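Local atomic coordinates of oxidoreductase, iron/ascorbate family (Shewanella oneidensis, PDB entry 3ON7), a protein that probably uses ferrous iron, oxygen and 2-oxoglutarate to form ethylene and to oxidise L-arginine, as an iron/ascorbate-family oxidoreductase. Residues G190-V193 with S199-D202. Residues are numbered along the deposited sequence; the frame is centred on the assembly and turned at random.
Sequences GLQV and SWLD
Gln192 reaches across to both Trp200 and Asp202. Its CG stands anti to its own carbonyl carbon (chi1 -61°) and the chain runs out extended from there, which lays the amide beside Asp202, the two side chains pointing the same way. Gln192 NE2 gives OD1 of Asp202 a nearly straight 2.9 Å hydrogen bond, in the plane of the amide but from above the carboxylate. The other amide atom, Gln192 OE1, sits 3.6 Å from CB of Trp200 and accepts a hydrogen bond from Arg232, which also makes a cation-pi contact with the indole. Amide and indole planes are almost parallel, while Trp200 CE3 comes within 3.5 Å of the carbonyl carbon of Val193. With an alanine at this position 192 side chain, Asp202 OD1 is likely to lose this amide donor, and Arg232 the acceptor that Gln192 OE1 offers. In the backbone, Val193 and Leu201 form a hydrogen-bonded antiparallel pair, their side chains on the other face of the sheet from Gln192 and Asp202: Val193 N to Leu201 O at 2.8 Å, Leu201 N to Val193 O at 2.7 Å. Together these strands make a beta hairpin at one side of a four-stranded antiparallel sheet, within the double-stranded beta-helix (jelly-roll) fold of 2-oxoglutarate-dependent oxygenases.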
loop_
_atom_site.group_PDB
_atom_site.type_symbol
_atom_site.label_atom_id
_atom_site.label_comp_id
_atom_site.label_asym_id
_atom_site.label_seq_id
_atom_site.Cartn_x
_atom_site.Cartn_y
_atom_site.Cartn_z
ATOM N N GLY B 190 14.181 -25.757 -19.736
ATOM C CA GLY B 190 14.790 -25.040 -18.612
ATOM C C GLY B 190 13.964 -24.967 -17.336
ATOM O O GLY B 190 14.530 -24.835 -16.249
ATOM N N LEU B 191 12.645 -25.056 -17.465
ATOM C CA LEU B 191 11.754 -25.081 -16.320
ATOM C C LEU B 191 12.007 -26.372 -15.561
ATOM O O LEU B 191 12.016 -27.459 -16.160
ATOM C CB LEU B 191 10.280 -24.975 -16.746
ATOM C CG LEU B 191 9.206 -25.035 -15.647
ATOM C CD1 LEU B 191 9.085 -23.742 -14.826
ATOM C CD2 LEU B 191 7.841 -25.393 -16.270
ATOM N N GLN B 192 12.255 -26.229 -14.260
ATOM C CA GLN B 192 12.536 -27.352 -13.380
ATOM C C GLN B 192 11.771 -27.279 -12.059
ATOM O O GLN B 192 11.383 -26.196 -11.600
ATOM C CB GLN B 192 14.012 -27.407 -13.069
ATOM C CG GLN B 192 14.883 -27.603 -14.261
ATOM C CD GLN B 192 16.320 -27.776 -13.862
ATOM O OE1 GLN B 192 16.808 -27.080 -12.964
ATOM N NE2 GLN B 192 17.017 -28.710 -14.520
ATOM N N VAL B 193 11.599 -28.448 -11.450
ATOM C CA VAL B 193 10.826 -28.627 -10.227
ATOM C C VAL B 193 11.654 -29.415 -9.246
ATOM O O VAL B 193 12.269 -30.391 -9.605
ATOM C CB VAL B 193 9.540 -29.423 -10.518
ATOM C CG1 VAL B 193 8.841 -29.820 -9.218
ATOM C CG2 VAL B 193 8.630 -28.632 -11.438
ATOM N N SER B 199 17.147 -33.186 -5.755
ATOM C CA SER B 199 17.490 -32.953 -7.173
ATOM C C SER B 199 16.422 -32.119 -7.895
ATOM O O SER B 199 15.331 -31.872 -7.356
ATOM C CB SER B 199 17.699 -34.283 -7.908
ATOM O OG SER B 199 16.512 -35.048 -7.954
ATOM N N TRP B 200 16.753 -31.695 -9.113
ATOM C CA TRP B 200 15.846 -30.948 -9.984
ATOM C C TRP B 200 15.266 -31.818 -11.109
ATOM O O TRP B 200 16.004 -32.508 -11.808
ATOM C CB TRP B 200 16.575 -29.754 -10.602
ATOM C CG TRP B 200 16.884 -28.684 -9.609
ATOM C CD1 TRP B 200 18.075 -28.436 -9.024
ATOM C CD2 TRP B 200 15.972 -27.719 -9.090
ATOM N NE1 TRP B 200 17.968 -27.378 -8.161
ATOM C CE2 TRP B 200 16.684 -26.918 -8.187
ATOM C CE3 TRP B 200 14.613 -27.461 -9.296
ATOM C CZ2 TRP B 200 16.081 -25.877 -7.480
ATOM C CZ3 TRP B 200 14.022 -26.419 -8.616
ATOM C CH2 TRP B 200 14.748 -25.641 -7.717
ATOM N N LEU B 201 13.949 -31.774 -11.275
ATOM C CA LEU B 201 13.277 -32.465 -12.362
ATOM C C LEU B 201 13.004 -31.509 -13.519
ATOM O O LEU B 201 12.498 -30.414 -13.299
ATOM C CB LEU B 201 11.943 -33.054 -11.888
ATOM C CG LEU B 201 11.995 -34.087 -10.752
ATOM C CD1 LEU B 201 10.618 -34.286 -10.128
ATOM C CD2 LEU B 201 12.559 -35.407 -11.272
ATOM N N ASP B 202 13.324 -31.937 -14.740
ATOM C CA ASP B 202 13.009 -31.199 -15.956
ATOM C C ASP B 202 11.540 -31.391 -16.347
ATOM O O ASP B 202 10.987 -32.481 -16.237
ATOM C CB ASP B 202 13.920 -31.641 -17.108
ATOM C CG ASP B 202 15.384 -31.221 -16.904
ATOM O OD1 ASP B 202 15.659 -30.010 -16.683
ATOM O OD2 ASP B 202 16.264 -32.103 -16.971
#